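Local coordinates for protein cryptic loci regulator 2 (Schizosaccharomyces pombe 972h-, PDB 5IKJ) that acts upstream of histone deacetylases to promote heterochromatic gene silencing, as part of the SHREC repressor complex of fission yeast, at residues D376-G381 / I414-V419; I424-G429 / E483-F488. All blocks are in the same frame, centred on the assembly; numbering follows the deposited sequence.

Contact 1: residues D376-G381 / I414-V419; sequences DDHFYG and ISDIYV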
ATOM      1  N   ASP A 376      -6.351 -21.283   1.546  1.00 56.30           N
ATOM      2  CA  ASP A 376      -5.160 -20.518   1.203  1.00 56.84           C
ATOM      3  C   ASP A 376      -5.213 -19.151   1.871  1.00 59.38           C
ATOM      4  O   ASP A 376      -6.195 -18.417   1.720  1.00 59.16           O
ATOM      5  CB  ASP A 376      -5.034 -20.344  -0.311  1.00 56.02           C
ATOM      6  CG  ASP A 376      -4.783 -21.653  -1.033  1.00 60.21           C
ATOM      7  OD1 ASP A 376      -4.364 -22.627  -0.376  1.00 60.06           O
ATOM      8  OD2 ASP A 376      -4.998 -21.703  -2.263  1.00 64.84           O
ATOM      9  N   ASP A 377      -4.158 -18.818   2.607  1.00 54.38           N
ATOM     10  CA  ASP A 377      -3.966 -17.468   3.113  1.00 47.90           C
ATOM     11  C   ASP A 377      -3.129 -16.682   2.114  1.00 47.74           C
ATOM     12  O   ASP A 377      -2.080 -17.154   1.667  1.00 47.32           O
ATOM     13  CB  ASP A 377      -3.282 -17.490   4.480  1.00 50.69           C
ATOM     14  CG  ASP A 377      -4.194 -17.990   5.581  1.00 53.15           C
ATOM     15  OD1 ASP A 377      -5.430 -17.920   5.414  1.00 58.24           O
ATOM     16  OD2 ASP A 377      -3.675 -18.447   6.620  1.00 76.77           O
ATOM     17  N   HIS A 378      -3.600 -15.490   1.760  1.00 40.87           N
ATOM     18  CA  HIS A 378      -2.939 -14.641   0.781  1.00 46.39           C
ATOM     19  C   HIS A 378      -2.327 -13.429   1.474  1.00 44.90           C
ATOM     20  O   HIS A 378      -2.849 -12.943   2.481  1.00 41.34           O
ATOM     21  CB  HIS A 378      -3.925 -14.198  -0.302  1.00 44.72           C
ATOM     22  CG  HIS A 378      -4.522 -15.338  -1.069  1.00 51.27           C
ATOM     23  ND1 HIS A 378      -4.111 -15.675  -2.341  1.00 52.29           N
ATOM     24  CD2 HIS A 378      -5.486 -16.228  -0.736  1.00 43.87           C
ATOM     25  CE1 HIS A 378      -4.802 -16.720  -2.761  1.00 51.77           C
ATOM     26  NE2 HIS A 378      -5.643 -17.075  -1.806  1.00 44.51           N
ATOM     27  N   PHE A 379      -1.215 -12.946   0.926  1.00 49.44           N
ATOM     28  CA  PHE A 379      -0.408 -11.935   1.593  1.00 44.06           C
ATOM     29  C   PHE A 379       0.049 -10.875   0.603  1.00 42.50           C
ATOM     30  O   PHE A 379       0.419 -11.184  -0.533  1.00 43.46           O
ATOM     31  CB  PHE A 379       0.809 -12.571   2.275  1.00 44.61           C
ATOM     32  CG  PHE A 379       0.456 -13.462   3.427  1.00 46.14           C
ATOM     33  CD1 PHE A 379       0.328 -12.945   4.703  1.00 49.25           C
ATOM     34  CD2 PHE A 379       0.242 -14.817   3.233  1.00 46.46           C
ATOM     35  CE1 PHE A 379      -0.003 -13.760   5.767  1.00 47.40           C
ATOM     36  CE2 PHE A 379      -0.089 -15.638   4.295  1.00 47.21           C
ATOM     37  CZ  PHE A 379      -0.210 -15.107   5.564  1.00 46.79           C
ATOM     38  N   TYR A 380       0.030  -9.620   1.058  1.00 49.70           N
ATOM     39  CA  TYR A 380       0.480  -8.507   0.227  1.00 40.38           C
ATOM     40  C   TYR A 380       1.936  -8.669  -0.187  1.00 40.55           C
ATOM     41  O   TYR A 380       2.309  -8.331  -1.317  1.00 43.48           O
ATOM     42  CB  TYR A 380       0.305  -7.193   0.982  1.00 44.18           C
ATOM     43  CG  TYR A 380      -0.858  -6.353   0.534  1.00 42.60           C
ATOM     44  CD1 TYR A 380      -2.135  -6.575   1.028  1.00 49.71           C
ATOM     45  CD2 TYR A 380      -0.675  -5.319  -0.366  1.00 41.37           C
ATOM     46  CE1 TYR A 380      -3.198  -5.792   0.626  1.00 49.79           C
ATOM     47  CE2 TYR A 380      -1.725  -4.537  -0.774  1.00 45.91           C
ATOM     48  CZ  TYR A 380      -2.986  -4.773  -0.279  1.00 48.07           C
ATOM     49  OH  TYR A 380      -4.026  -3.975  -0.697  1.00 60.59           O
ATOM     50  N   GLY A 381       2.777  -9.163   0.714  1.00 42.34           N
ATOM     51  CA  GLY A 381       4.201  -9.166   0.436  1.00 45.18           C
ATOM     52  C   GLY A 381       4.960 -10.027   1.420  1.00 47.11           C
ATOM     53  O   GLY A 381       4.386 -10.667   2.304  1.00 46.57           O
ATOM     54  N   ILE A 414       4.625 -10.825 -10.494  1.00 47.79           N
ATOM     55  CA  ILE A 414       3.898 -11.532  -9.447  1.00 39.59           C
ATOM     56  C   ILE A 414       2.432 -11.124  -9.468  1.00 53.06           C
ATOM     57  O   ILE A 414       2.096  -9.933  -9.451  1.00 47.83           O
ATOM     58  CB  ILE A 414       4.533 -11.257  -8.075  1.00 44.41           C
ATOM     59  CG1 ILE A 414       5.987 -11.739  -8.056  1.00 47.48           C
ATOM     60  CG2 ILE A 414       3.740 -11.943  -6.965  1.00 42.74           C
ATOM     61  CD1 ILE A 414       6.771 -11.276  -6.843  1.00 52.49           C
ATOM     62  N   SER A 415       1.550 -12.123  -9.494  1.00 45.97           N
ATOM     63  CA  SER A 415       0.112 -11.906  -9.411  1.00 47.98           C
ATOM     64  C   SER A 415      -0.449 -12.156  -8.023  1.00 39.53           C
ATOM     65  O   SER A 415      -1.407 -11.486  -7.623  1.00 41.12           O
ATOM     66  CB  SER A 415      -0.617 -12.820 -10.404  1.00 49.58           C
ATOM     67  OG  SER A 415      -0.346 -12.447 -11.742  1.00 54.88           O
ATOM     68  N   ASP A 416       0.125 -13.098  -7.281  1.00 42.52           N
ATOM     69  CA  ASP A 416      -0.468 -13.555  -6.035  1.00 41.99           C
ATOM     70  C   ASP A 416       0.618 -14.202  -5.189  1.00 33.39           C
ATOM     71  O   ASP A 416       1.497 -14.887  -5.718  1.00 43.02           O
ATOM     72  CB  ASP A 416      -1.602 -14.554  -6.308  1.00 44.02           C
ATOM     73  CG  ASP A 416      -2.624 -14.600  -5.190  1.00 53.04           C
ATOM     74  OD1 ASP A 416      -2.270 -14.270  -4.040  1.00 52.37           O
ATOM     75  OD2 ASP A 416      -3.787 -14.967  -5.464  1.00 59.82           O
ATOM     76  N   ILE A 417       0.552 -13.970  -3.881  1.00 39.20           N
ATOM     77  CA  ILE A 417       1.445 -14.594  -2.912  1.00 41.21           C
ATOM     78  C   ILE A 417       0.569 -15.208  -1.831  1.00 36.19           C
ATOM     79  O   ILE A 417      -0.229 -14.504  -1.203  1.00 48.13           O
ATOM     80  CB  ILE A 417       2.439 -13.588  -2.305  1.00 45.50           C
ATOM     81  CG1 ILE A 417       3.391 -13.070  -3.388  1.00 46.24           C
ATOM     82  CG2 ILE A 417       3.226 -14.227  -1.159  1.00 37.67           C
ATOM     83  CD1 ILE A 417       4.270 -11.921  -2.940  1.00 49.32           C
ATOM     84  N   TYR A 418       0.712 -16.514  -1.616  1.00 39.84           N
ATOM     85  CA  TYR A 418      -0.183 -17.215  -0.712  1.00 42.70           C
ATOM     86  C   TYR A 418       0.506 -18.441  -0.138  1.00 44.08           C
ATOM     87  O   TYR A 418       1.478 -18.957  -0.698  1.00 44.16           O
ATOM     88  CB  TYR A 418      -1.480 -17.629  -1.422  1.00 47.25           C
ATOM     89  CG  TYR A 418      -1.274 -18.577  -2.585  1.00 40.05           C
ATOM     90  CD1 TYR A 418      -1.028 -18.096  -3.863  1.00 43.36           C
ATOM     91  CD2 TYR A 418      -1.336 -19.954  -2.407  1.00 47.84           C
ATOM     92  CE1 TYR A 418      -0.843 -18.958  -4.929  1.00 51.40           C
ATOM     93  CE2 TYR A 418      -1.152 -20.823  -3.467  1.00 45.40           C
ATOM     94  CZ  TYR A 418      -0.908 -20.318  -4.725  1.00 46.50           C
ATOM     95  OH  TYR A 418      -0.723 -21.177  -5.783  1.00 53.86           O
ATOM     96  N   VAL A 419      -0.019 -18.897   0.993  1.00 45.07           N
ATOM     97  CA  VAL A 419       0.395 -20.143   1.623  1.00 51.70           C
ATOM     98  C   VAL A 419      -0.627 -21.206   1.246  1.00 53.33           C
ATOM     99  O   VAL A 419      -1.801 -21.106   1.622  1.00 51.83           O
ATOM    100  CB  VAL A 419       0.498 -19.988   3.148  1.00 52.03           C
ATOM    101  CG1 VAL A 419       0.933 -21.293   3.793  1.00 50.79           C
ATOM    102  CG2 VAL A 419       1.467 -18.867   3.502  1.00 52.25           C
TER
HETATM  103  O   HOH W   1      -2.904 -21.377   4.360  1.00 55.43           O

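Contact 2: residues I424-G429 / E483-F488; sequences IVCFQG and EYVCPF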
ATOM      1  N   ILE A 424       3.080 -24.138   2.259  1.00 46.81           N
ATOM      2  CA  ILE A 424       4.206 -23.670   1.458  1.00 49.54           C
ATOM      3  C   ILE A 424       3.861 -22.305   0.880  1.00 53.22           C
ATOM      4  O   ILE A 424       2.759 -22.101   0.357  1.00 52.75           O
ATOM      5  CB  ILE A 424       4.549 -24.676   0.344  1.00 48.27           C
ATOM      6  CG1 ILE A 424       5.019 -25.995   0.967  1.00 57.93           C
ATOM      7  CG2 ILE A 424       5.617 -24.107  -0.592  1.00 48.71           C
ATOM      8  CD1 ILE A 424       5.296 -27.102  -0.031  1.00 64.43           C
ATOM      9  N   VAL A 425       4.801 -21.366   0.985  1.00 50.94           N
ATOM     10  CA  VAL A 425       4.635 -20.046   0.385  1.00 49.40           C
ATOM     11  C   VAL A 425       4.817 -20.175  -1.123  1.00 54.76           C
ATOM     12  O   VAL A 425       5.857 -20.647  -1.598  1.00 49.53           O
ATOM     13  CB  VAL A 425       5.632 -19.045   0.983  1.00 52.23           C
ATOM     14  CG1 VAL A 425       5.491 -17.673   0.330  1.00 46.35           C
ATOM     15  CG2 VAL A 425       5.443 -18.936   2.493  1.00 54.95           C
ATOM     16  N   CYS A 426       3.809 -19.752  -1.881  1.00 43.60           N
ATOM     17  CA  CYS A 426       3.822 -19.861  -3.334  1.00 40.68           C
ATOM     18  C   CYS A 426       3.748 -18.482  -3.973  1.00 40.47           C
ATOM     19  O   CYS A 426       2.990 -17.615  -3.524  1.00 44.43           O
ATOM     20  CB  CYS A 426       2.653 -20.713  -3.839  1.00 57.46           C
ATOM     21  SG  CYS A 426       2.567 -22.360  -3.128  1.00 53.94           S
ATOM     22  N   PHE A 427       4.543 -18.291  -5.023  1.00 47.41           N
ATOM     23  CA  PHE A 427       4.470 -17.114  -5.878  1.00 50.09           C
ATOM     24  C   PHE A 427       3.803 -17.500  -7.192  1.00 50.77           C
ATOM     25  O   PHE A 427       4.253 -18.431  -7.867  1.00 46.42           O
ATOM     26  CB  PHE A 427       5.864 -16.549  -6.158  1.00 51.81           C
ATOM     27  CG  PHE A 427       6.409 -15.681  -5.060  1.00 53.58           C
ATOM     28  CD1 PHE A 427       6.486 -16.143  -3.757  1.00 53.63           C
ATOM     29  CD2 PHE A 427       6.874 -14.408  -5.343  1.00 50.77           C
ATOM     30  CE1 PHE A 427       6.999 -15.340  -2.753  1.00 55.51           C
ATOM     31  CE2 PHE A 427       7.387 -13.603  -4.346  1.00 58.52           C
ATOM     32  CZ  PHE A 427       7.451 -14.069  -3.050  1.00 50.29           C
ATOM     33  N   GLN A 428       2.741 -16.786  -7.552  1.00 48.50           N
ATOM     34  CA  GLN A 428       2.051 -16.989  -8.819  1.00 42.27           C
ATOM     35  C   GLN A 428       2.193 -15.733  -9.665  1.00 44.84           C
ATOM     36  O   GLN A 428       1.949 -14.623  -9.177  1.00 50.10           O
ATOM     37  CB  GLN A 428       0.569 -17.319  -8.606  1.00 55.10           C
ATOM     38  CG  GLN A 428      -0.194 -17.580  -9.902  1.00 49.25           C
ATOM     39  CD  GLN A 428      -1.696 -17.565  -9.712  1.00 51.97           C
ATOM     40  OE1 GLN A 428      -2.241 -18.334  -8.920  1.00 47.16           O
ATOM     41  NE2 GLN A 428      -2.373 -16.682 -10.437  1.00 51.40           N
ATOM     42  N   GLY A 429       2.581 -15.908 -10.922  1.00 44.59           N
ATOM     43  CA  GLY A 429       2.680 -14.777 -11.826  1.00 51.11           C
ATOM     44  C   GLY A 429       3.084 -15.231 -13.211  1.00 54.34           C
ATOM     45  O   GLY A 429       3.316 -16.418 -13.463  1.00 43.46           O
ATOM     46  N   GLU A 483      -0.719 -18.683 -15.924  1.00 51.84           N
ATOM     47  CA  GLU A 483       0.422 -18.206 -15.161  1.00 52.67           C
ATOM     48  C   GLU A 483       1.096 -19.420 -14.537  1.00 58.41           C
ATOM     49  O   GLU A 483       0.617 -20.550 -14.665  1.00 48.64           O
ATOM     50  CB  GLU A 483      -0.004 -17.183 -14.101  1.00 48.73           C
ATOM     51  CG  GLU A 483      -0.520 -15.876 -14.687  1.00 49.44           C
ATOM     52  CD  GLU A 483      -1.146 -14.968 -13.642  1.00 59.35           C
ATOM     53  OE1 GLU A 483      -1.337 -15.422 -12.494  1.00 56.67           O
ATOM     54  OE2 GLU A 483      -1.449 -13.801 -13.972  1.00 56.04           O
ATOM     55  N   TYR A 484       2.217 -19.192 -13.862  1.00 45.18           N
ATOM     56  CA  TYR A 484       2.983 -20.275 -13.267  1.00 49.52           C
ATOM     57  C   TYR A 484       3.159 -20.039 -11.774  1.00 54.12           C
ATOM     58  O   TYR A 484       3.124 -18.901 -11.295  1.00 52.71           O
ATOM     59  CB  TYR A 484       4.345 -20.424 -13.952  1.00 55.75           C
ATOM     60  CG  TYR A 484       4.242 -21.043 -15.325  1.00 55.71           C
ATOM     61  CD1 TYR A 484       3.896 -20.275 -16.429  1.00 60.25           C
ATOM     62  CD2 TYR A 484       4.472 -22.398 -15.515  1.00 61.06           C
ATOM     63  CE1 TYR A 484       3.792 -20.837 -17.685  1.00 57.15           C
ATOM     64  CE2 TYR A 484       4.371 -22.970 -16.767  1.00 57.59           C
ATOM     65  CZ  TYR A 484       4.030 -22.185 -17.849  1.00 59.09           C
ATOM     66  OH  TYR A 484       3.927 -22.747 -19.100  1.00 65.60           O
ATOM     67  N   VAL A 485       3.338 -21.136 -11.044  1.00 48.45           N
ATOM     68  CA  VAL A 485       3.437 -21.115  -9.590  1.00 49.22           C
ATOM     69  C   VAL A 485       4.740 -21.793  -9.198  1.00 56.97           C
ATOM     70  O   VAL A 485       4.975 -22.952  -9.561  1.00 56.90           O
ATOM     71  CB  VAL A 485       2.246 -21.819  -8.921  1.00 55.58           C
ATOM     72  CG1 VAL A 485       2.342 -21.712  -7.402  1.00 53.54           C
ATOM     73  CG2 VAL A 485       0.931 -21.234  -9.415  1.00 63.33           C
ATOM     74  N   CYS A 486       5.581 -21.079  -8.458  1.00 55.55           N
ATOM     75  CA  CYS A 486       6.790 -21.649  -7.892  1.00 54.12           C
ATOM     76  C   CYS A 486       6.815 -21.382  -6.397  1.00 51.69           C
ATOM     77  O   CYS A 486       6.220 -20.406  -5.927  1.00 53.22           O
ATOM     78  CB  CYS A 486       8.051 -21.058  -8.538  1.00 55.13           C
ATOM     79  SG  CYS A 486       8.345 -19.322  -8.130  1.00 61.24           S
ATOM     80  N   PRO A 487       7.484 -22.230  -5.623  1.00 48.71           N
ATOM     81  CA  PRO A 487       7.591 -21.972  -4.186  1.00 50.89           C
ATOM     82  C   PRO A 487       8.542 -20.821  -3.906  1.00 50.53           C
ATOM     83  O   PRO A 487       9.396 -20.463  -4.721  1.00 46.62           O
ATOM     84  CB  PRO A 487       8.131 -23.292  -3.625  1.00 48.80           C
ATOM     85  CG  PRO A 487       8.904 -23.878  -4.754  1.00 56.44           C
ATOM     86  CD  PRO A 487       8.179 -23.470  -6.013  1.00 52.26           C
ATOM     87  N   PHE A 488       8.372 -20.232  -2.722  1.00 49.28           N
ATOM     88  CA  PHE A 488       9.297 -19.204  -2.258  1.00 53.94           C
ATOM     89  C   PHE A 488      10.743 -19.673  -2.364  1.00 53.84           C
ATOM     90  O   PHE A 488      11.653 -18.854  -2.535  1.00 57.40           O
ATOM     91  CB  PHE A 488       8.947 -18.832  -0.815  1.00 48.44           C
ATOM     92  CG  PHE A 488       9.686 -17.635  -0.282  1.00 54.58           C
ATOM     93  CD1 PHE A 488       9.934 -16.529  -1.078  1.00 51.24           C
ATOM     94  CD2 PHE A 488      10.100 -17.608   1.039  1.00 47.91           C
ATOM     95  CE1 PHE A 488      10.604 -15.430  -0.570  1.00 55.44           C
ATOM     96  CE2 PHE A 488      10.766 -16.514   1.553  1.00 54.95           C
ATOM     97  CZ  PHE A 488      11.018 -15.423   0.749  1.00 50.35           C
TER

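Contact 1: residues D376-G381 / I414-V419
The imidazole of His378 has Tyr418 CB over one face, 3.7 Å from the ring centroid and displaced toward the rim, a CH-pi contact, while Asp416 OD1 meets its edge in the ring plane. The edge contact is a nearly straight hydrogen bond, His378 ND1 to Asp416 OD1 at 2.9 Å and 171°, taken up on the syn side of the carboxylate, somewhat out of its plane. A negative neighbour so placed would favour a proton on ND1 and keep the imidazole from swinging about its CB-CG bond. Tyr418 has CG between its backbone N and carbonyl carbon (chi1 61°), which lays the phenol alongside His378, the two ring planes oblique at 40°. Asp376 lies alongside the same phenol, on the same side of its plane as His378, its OD2 4.1 Å from Tyr418 CD2. His378 and Tyr418 project from neighbouring antiparallel strands of the Clr2 domain, a family placed in the SH3 clan, with Asp376 just before the first of them; they form a non-hydrogen-bonded pair, Asp377 and Val419 a hydrogen-bonded one. Val419 N gives a sound bond to Asp377 O at 2.8 Å; the return bond is weak, and a water donates to Val419 O and accepts a weak bond from Asp377 N. Further along, Phe379 N reaches Ile417 O at 2.8 Å. On the other face, which Asp377 shares, Phe379 CE2 meets Val419 CG2 at 3.7 Å, and both apolar side chains also touch Leu336 of strand 333-340. Beta-branched Val419 and Ile417 suit the extended backbone, and Ile417 continues onto Phe427 of the next strand.

Contact 2: residues I424-G429 / E483-F488
Glu483 OE1 accepts the side-chain amide of Gln428, NE2 to OE1 at 2.6 Å, the shortest polar bond between the two strands. The donor comes in nearly along the C-O axis of the carboxylate, and OE1 lies close to the amide plane of Gln428, though the two planes stand 60° apart. Gln428 sets CG opposite its backbone N (chi1 -178°) and stays extended through CD, which carries the amide past Val485 to Glu483. Since the other carboxylate oxygen, OE2, is bonded to Ser415 OG, Glu483 is held at both oxygens and its rotation is probably fixed. A leucine in place of Gln428 would leave OE1 without this amide donor and would probably let the Glu483 carboxylate turn more freely. The backbones form a regular antiparallel pair in the Clr2 domain's sheet, with Phe427 and Cys486 bonded in both directions, Phe427 N to Cys486 O at 2.8 Å. Gly429 and Tyr484 repeat this pattern; residues 483-485 also pair with an antiparallel strand of another protein's chain, so the sheet runs on across the interface. On one face Val485 packs with CG1 against Cys426 CB at 3.7 Å and CG2 against Gln428 CG at 3.9 Å. On the opposite face the rings of Phe427 and Phe488 are almost parallel, 6° apart, but slid so far that they barely overlap, touching through Phe427 CE1 and Phe488 CD1 at 3.6 Å. Pro487 faces Cys426 in a non-hydrogen-bonded pair, where its missing N-H costs this strand pair nothing; Phe488 N to Val425 O, at 2.8 Å, is the next bond in register.

How the contacts relate
Contacts 1 and 2 lie in one mixed sheet, their centres about 9 Å apart, and are joined by consecutive strands, 411-419 and 425-436, which are neighbours in it. Four segments thus run side by side in the order 376-381, 414-419, 424-429, 483-488. Between the middle two, Ser415 N lies 2.6 Å from Gln428 O and Tyr418 O 2.7 Å from Cys426 N, both probable hydrogen bonds. Side chains join them too: Ile414 CD1 packs on Phe427 CE2 at 3.5 Å, and Tyr418 OH approaches Val485 CG1, so the tyrosine that flanks His378 in contact 1 also touches Val485 of contact 2. The zinc ion is bound elsewhere, by His189, Cys204, Cys206 and Cys209.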